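Local structure of beta-glucosidase (Saccharopolyspora erythraea D, 5M6G) at residues A39-V51 with R371-E384. The protein probably hydrolyses terminal, non-reducing beta-D-glucosyl residues, releasing beta-D-glucose, as a family 3 glycoside hydrolase. Numbering follows the deposited sequence.
Sequences AYRDPRLPVPDRV and RRILTKKFELGLFE
Glu384 OE2 accepts the shortest bond of this contact, 2.7 Å from Arg50 NH2, through its syn lone pair, while Arg50 NH1 gives OE1 a nearly straight bond (171°) from above the carboxylate plane. This end-on, two-nitrogen salt bridge is one half of the arginine's work. Its other edge turns back on its own segment: Arg50 NE and NH2 both donate to Tyr40 O, at 2.9 Å each, so NH2 serves the carbonyl and the carboxylate at once and the guanidinium cannot easily rotate. A bend at chi3 (72°) turns the guanidinium so that Phe378 CD1 lies over the centre of one of its faces, the two planes inclined by 58°, not stacked; higher up the chain, Arg50 CB rests over the ring face in a CH-pi contact, 3.9 Å from the centroid. Phe383 covers the ring's opposite face with CE1 and meets the Tyr40 ring edge through CE2. A leucine in place of Arg50 would probably leave the Glu384 carboxylate without its charged mate and the Tyr40 carbonyl without the two donors that grip it. Farther along, Val51 is a knob among Arg371, Leu374, Thr375 and Phe378, and Val47 CG1 packs on Phe378 CB at 3.8 Å. In this example an arginine of helix 47-57 clamps the turn after the Schellman motif at Gly381 while packing on Phe378 of helix 363-379, on the outside of the family 3 TIM-barrel-type domain.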
loop_
_atom_site.group_PDB
_atom_site.type_symbol
_atom_site.label_atom_id
_atom_site.label_comp_id
_atom_site.label_asym_id
_atom_site.label_seq_id
_atom_site.Cartn_x
_atom_site.Cartn_y
_atom_site.Cartn_z
ATOM N N ALA A 39 8.738 -20.133 -31.844
ATOM C CA ALA A 39 7.408 -19.539 -31.860
ATOM C C ALA A 39 7.216 -18.563 -30.708
ATOM O O ALA A 39 6.424 -17.619 -30.823
ATOM C CB ALA A 39 6.345 -20.632 -31.812
ATOM N N TYR A 40 7.923 -18.763 -29.590
ATOM C CA TYR A 40 7.742 -17.834 -28.478
ATOM C C TYR A 40 8.279 -16.451 -28.814
ATOM O O TYR A 40 7.902 -15.474 -28.157
ATOM C CB TYR A 40 8.375 -18.396 -27.189
ATOM C CG TYR A 40 9.890 -18.279 -26.999
ATOM C CD1 TYR A 40 10.759 -19.291 -27.425
ATOM C CD2 TYR A 40 10.443 -17.188 -26.325
ATOM C CE1 TYR A 40 12.146 -19.191 -27.221
ATOM C CE2 TYR A 40 11.822 -17.080 -26.118
ATOM C CZ TYR A 40 12.664 -18.080 -26.557
ATOM O OH TYR A 40 14.018 -17.957 -26.333
ATOM N N ARG A 41 9.123 -16.346 -29.841
ATOM C CA ARG A 41 9.618 -15.065 -30.329
ATOM C C ARG A 41 8.684 -14.412 -31.337
ATOM O O ARG A 41 8.983 -13.312 -31.810
ATOM C CB ARG A 41 11.004 -15.242 -30.967
ATOM C CG ARG A 41 12.115 -15.537 -29.976
ATOM C CD ARG A 41 12.350 -14.338 -29.074
ATOM N NE ARG A 41 13.451 -14.527 -28.131
ATOM C CZ ARG A 41 13.597 -13.801 -27.028
ATOM N NH1 ARG A 41 12.709 -12.858 -26.739
ATOM N NH2 ARG A 41 14.618 -14.020 -26.211
ATOM N N ASP A 42 7.582 -15.069 -31.702
ATOM C CA ASP A 42 6.614 -14.484 -32.621
ATOM C C ASP A 42 5.649 -13.598 -31.844
ATOM O O ASP A 42 4.831 -14.104 -31.061
ATOM C CB ASP A 42 5.856 -15.578 -33.378
ATOM C CG ASP A 42 4.918 -15.023 -34.444
ATOM O OD1 ASP A 42 4.670 -13.799 -34.473
ATOM O OD2 ASP A 42 4.412 -15.824 -35.253
ATOM N N PRO A 43 5.690 -12.278 -32.043
ATOM C CA PRO A 43 4.815 -11.399 -31.267
ATOM C C PRO A 43 3.366 -11.391 -31.731
ATOM O O PRO A 43 2.519 -10.836 -31.023
ATOM C CB PRO A 43 5.464 -10.026 -31.445
ATOM C CG PRO A 43 6.117 -10.100 -32.772
ATOM C CD PRO A 43 6.599 -11.518 -32.924
ATOM N N ARG A 44 3.040 -11.989 -32.874
ATOM C CA ARG A 44 1.648 -12.110 -33.292
ATOM C C ARG A 44 0.992 -13.395 -32.806
ATOM O O ARG A 44 -0.210 -13.580 -33.018
ATOM C CB ARG A 44 1.543 -12.046 -34.816
ATOM C CG ARG A 44 2.159 -10.791 -35.418
ATOM C CD ARG A 44 2.211 -10.850 -36.939
ATOM N NE ARG A 44 2.612 -12.157 -37.470
ATOM C CZ ARG A 44 3.792 -12.747 -37.267
ATOM N NH1 ARG A 44 4.721 -12.164 -36.520
ATOM N NH2 ARG A 44 4.047 -13.930 -37.815
ATOM N N LEU A 45 1.743 -14.277 -32.180
ATOM C CA LEU A 45 1.187 -15.543 -31.727
ATOM C C LEU A 45 0.387 -15.335 -30.441
ATOM O O LEU A 45 0.776 -14.523 -29.591
ATOM C CB LEU A 45 2.303 -16.548 -31.494
ATOM C CG LEU A 45 1.986 -18.032 -31.659
ATOM C CD1 LEU A 45 1.517 -18.321 -33.080
ATOM C CD2 LEU A 45 3.208 -18.861 -31.303
ATOM N N PRO A 46 -0.742 -16.027 -30.282
ATOM C CA PRO A 46 -1.474 -15.954 -29.013
ATOM C C PRO A 46 -0.562 -16.304 -27.846
ATOM O O PRO A 46 0.307 -17.171 -27.957
ATOM C CB PRO A 46 -2.594 -16.989 -29.187
ATOM C CG PRO A 46 -2.781 -17.089 -30.666
ATOM C CD PRO A 46 -1.420 -16.891 -31.266
ATOM N N VAL A 47 -0.781 -15.618 -26.717
ATOM C CA VAL A 47 0.078 -15.801 -25.546
ATOM C C VAL A 47 0.199 -17.267 -25.128
ATOM O O VAL A 47 1.331 -17.733 -24.935
ATOM C CB VAL A 47 -0.393 -14.894 -24.397
ATOM C CG1 VAL A 47 0.278 -15.304 -23.084
ATOM C CG2 VAL A 47 -0.093 -13.425 -24.734
ATOM N N PRO A 48 -0.891 -18.032 -24.970
ATOM C CA PRO A 48 -0.718 -19.431 -24.535
ATOM C C PRO A 48 0.159 -20.259 -25.470
ATOM O O PRO A 48 0.875 -21.149 -24.991
ATOM C CB PRO A 48 -2.157 -19.968 -24.488
ATOM C CG PRO A 48 -3.013 -18.793 -24.354
ATOM C CD PRO A 48 -2.318 -17.696 -25.130
ATOM N N ASP A 49 0.133 -19.987 -26.780
ATOM C CA ASP A 49 1.020 -20.702 -27.707
ATOM C C ASP A 49 2.475 -20.290 -27.518
ATOM O O ASP A 49 3.388 -21.118 -27.665
ATOM C CB ASP A 49 0.592 -20.458 -29.153
ATOM C CG ASP A 49 -0.822 -20.935 -29.435
ATOM O OD1 ASP A 49 -1.317 -21.816 -28.699
ATOM O OD2 ASP A 49 -1.437 -20.424 -30.393
ATOM N N ARG A 50 2.714 -19.007 -27.222
ATOM C CA ARG A 50 4.066 -18.550 -26.920
ATOM C C ARG A 50 4.577 -19.172 -25.627
ATOM O O ARG A 50 5.736 -19.600 -25.552
ATOM C CB ARG A 50 4.093 -17.018 -26.824
ATOM C CG ARG A 50 3.659 -16.312 -28.114
ATOM C CD ARG A 50 3.802 -14.783 -28.009
ATOM N NE ARG A 50 5.199 -14.348 -28.024
ATOM C CZ ARG A 50 5.577 -13.076 -27.901
ATOM N NH1 ARG A 50 4.661 -12.124 -27.742
ATOM N NH2 ARG A 50 6.864 -12.755 -27.928
ATOM N N VAL A 51 3.726 -19.218 -24.600
ATOM C CA VAL A 51 4.077 -19.877 -23.347
ATOM C C VAL A 51 4.407 -21.350 -23.582
ATOM O O VAL A 51 5.413 -21.866 -23.088
ATOM C CB VAL A 51 2.936 -19.714 -22.331
ATOM C CG1 VAL A 51 3.181 -20.607 -21.134
ATOM C CG2 VAL A 51 2.818 -18.236 -21.906
ATOM N N ARG A 371 3.773 -21.534 -16.027
ATOM C CA ARG A 371 2.751 -21.061 -16.956
ATOM C C ARG A 371 2.137 -19.752 -16.469
ATOM O O ARG A 371 1.917 -18.819 -17.257
ATOM C CB ARG A 371 1.684 -22.135 -17.120
ATOM C CG ARG A 371 0.653 -21.853 -18.180
ATOM C CD ARG A 371 -0.077 -23.147 -18.505
ATOM N NE ARG A 371 0.872 -24.235 -18.722
ATOM C CZ ARG A 371 0.972 -25.335 -17.973
ATOM N NH1 ARG A 371 0.172 -25.538 -16.927
ATOM N NH2 ARG A 371 1.880 -26.249 -18.285
ATOM N N ARG A 372 1.880 -19.654 -15.165
ATOM C CA ARG A 372 1.290 -18.435 -14.620
ATOM C C ARG A 372 2.267 -17.257 -14.687
ATOM O O ARG A 372 1.880 -16.153 -15.088
ATOM C CB ARG A 372 0.812 -18.699 -13.197
ATOM C CG ARG A 372 -0.372 -19.663 -13.157
ATOM C CD ARG A 372 -0.670 -20.141 -11.759
ATOM N NE ARG A 372 -1.851 -20.998 -11.735
ATOM C CZ ARG A 372 -3.083 -20.560 -11.501
ATOM N NH1 ARG A 372 -3.292 -19.267 -11.260
ATOM N NH2 ARG A 372 -4.102 -21.420 -11.498
ATOM N N ILE A 373 3.535 -17.473 -14.333
ATOM C CA ILE A 373 4.514 -16.382 -14.375
ATOM C C ILE A 373 4.761 -15.940 -15.812
ATOM O O ILE A 373 4.703 -14.747 -16.133
ATOM C CB ILE A 373 5.834 -16.803 -13.700
ATOM C CG1 ILE A 373 5.659 -17.053 -12.203
ATOM C CG2 ILE A 373 6.929 -15.763 -13.961
ATOM C CD1 ILE A 373 6.713 -18.012 -11.636
ATOM N N LEU A 374 5.048 -16.898 -16.702
ATOM C CA LEU A 374 5.408 -16.530 -18.070
ATOM C C LEU A 374 4.239 -15.876 -18.791
ATOM O O LEU A 374 4.439 -14.957 -19.591
ATOM C CB LEU A 374 5.891 -17.759 -18.844
ATOM C CG LEU A 374 7.183 -18.374 -18.321
ATOM C CD1 LEU A 374 7.444 -19.708 -19.030
ATOM C CD2 LEU A 374 8.347 -17.391 -18.508
ATOM N N THR A 375 3.011 -16.337 -18.525
ATOM C CA THR A 375 1.847 -15.717 -19.151
ATOM C C THR A 375 1.802 -14.222 -18.859
ATOM O O THR A 375 1.585 -13.410 -19.764
ATOM C CB THR A 375 0.566 -16.410 -18.676
ATOM O OG1 THR A 375 0.517 -17.730 -19.237
ATOM C CG2 THR A 375 -0.675 -15.643 -19.121
ATOM N N LYS A 376 2.046 -13.839 -17.604
ATOM C CA LYS A 376 2.016 -12.426 -17.248
ATOM C C LYS A 376 3.167 -11.662 -17.894
ATOM O O LYS A 376 2.998 -10.507 -18.307
ATOM C CB LYS A 376 2.041 -12.284 -15.727
ATOM C CG LYS A 376 0.733 -12.747 -15.086
ATOM C CD LYS A 376 -0.388 -11.756 -15.430
ATOM C CE LYS A 376 -1.796 -12.333 -15.200
ATOM N NZ LYS A 376 -2.178 -13.394 -16.201
ATOM N N LYS A 377 4.340 -12.290 -18.012
ATOM C CA LYS A 377 5.439 -11.635 -18.725
ATOM C C LYS A 377 5.079 -11.368 -20.186
ATOM O O LYS A 377 5.358 -10.283 -20.709
ATOM C CB LYS A 377 6.712 -12.472 -18.617
ATOM C CG LYS A 377 7.293 -12.517 -17.208
ATOM C CD LYS A 377 8.641 -13.242 -17.186
ATOM C CE LYS A 377 9.344 -13.080 -15.855
ATOM N NZ LYS A 377 10.743 -13.608 -15.902
ATOM N N PHE A 378 4.453 -12.336 -20.867
ATOM C CA PHE A 378 4.030 -12.089 -22.248
ATOM C C PHE A 378 2.934 -11.035 -22.317
ATOM O O PHE A 378 2.961 -10.156 -23.190
ATOM C CB PHE A 378 3.541 -13.376 -22.906
ATOM C CG PHE A 378 4.649 -14.288 -23.342
ATOM C CD1 PHE A 378 5.394 -14.001 -24.478
ATOM C CD2 PHE A 378 4.937 -15.437 -22.620
ATOM C CE1 PHE A 378 6.430 -14.844 -24.881
ATOM C CE2 PHE A 378 5.955 -16.288 -23.019
ATOM C CZ PHE A 378 6.711 -15.980 -24.152
ATOM N N GLU A 379 1.951 -11.116 -21.423
ATOM C CA GLU A 379 0.866 -10.144 -21.438
ATOM C C GLU A 379 1.391 -8.742 -21.185
ATOM O O GLU A 379 0.935 -7.779 -21.807
ATOM C CB GLU A 379 -0.200 -10.524 -20.403
ATOM C CG GLU A 379 -1.008 -11.767 -20.801
ATOM C CD GLU A 379 -1.904 -12.294 -19.683
ATOM O OE1 GLU A 379 -1.620 -12.027 -18.492
ATOM O OE2 GLU A 379 -2.885 -13.001 -19.994
ATOM N N LEU A 380 2.377 -8.611 -20.301
ATOM C CA LEU A 380 2.945 -7.299 -20.014
ATOM C C LEU A 380 3.759 -6.747 -21.172
ATOM O O LEU A 380 4.207 -5.603 -21.087
ATOM C CB LEU A 380 3.819 -7.371 -18.760
ATOM C CG LEU A 380 3.020 -7.330 -17.461
ATOM C CD1 LEU A 380 3.879 -7.774 -16.297
ATOM C CD2 LEU A 380 2.493 -5.912 -17.229
ATOM N N GLY A 381 3.962 -7.527 -22.233
ATOM C CA GLY A 381 4.710 -7.063 -23.380
ATOM C C GLY A 381 6.206 -7.074 -23.198
ATOM O O GLY A 381 6.915 -6.480 -24.010
ATOM N N LEU A 382 6.710 -7.773 -22.174
ATOM C CA LEU A 382 8.133 -7.716 -21.841
ATOM C C LEU A 382 9.004 -8.360 -22.908
ATOM O O LEU A 382 10.188 -8.016 -23.023
ATOM C CB LEU A 382 8.383 -8.394 -20.492
ATOM C CG LEU A 382 7.827 -7.622 -19.290
ATOM C CD1 LEU A 382 8.003 -8.424 -17.995
ATOM C CD2 LEU A 382 8.503 -6.262 -19.175
ATOM N N PHE A 383 8.462 -9.310 -23.671
ATOM C CA PHE A 383 9.250 -9.937 -24.725
ATOM C C PHE A 383 9.389 -9.036 -25.944
ATOM O O PHE A 383 10.248 -9.291 -26.795
ATOM C CB PHE A 383 8.626 -11.278 -25.146
ATOM C CG PHE A 383 8.818 -12.394 -24.150
ATOM C CD1 PHE A 383 8.001 -12.504 -23.031
ATOM C CD2 PHE A 383 9.800 -13.354 -24.349
ATOM C CE1 PHE A 383 8.167 -13.547 -22.123
ATOM C CE2 PHE A 383 9.974 -14.398 -23.446
ATOM C CZ PHE A 383 9.162 -14.497 -22.334
ATOM N N GLU A 384 8.560 -8.001 -26.052
ATOM C CA GLU A 384 8.620 -7.024 -27.132
ATOM C C GLU A 384 9.239 -5.704 -26.691
ATOM O O GLU A 384 10.022 -5.115 -27.441
ATOM C CB GLU A 384 7.213 -6.760 -27.687
ATOM C CG GLU A 384 6.712 -7.809 -28.678
ATOM C CD GLU A 384 6.518 -9.174 -28.046
ATOM O OE1 GLU A 384 5.624 -9.335 -27.187
ATOM O OE2 GLU A 384 7.275 -10.095 -28.405
#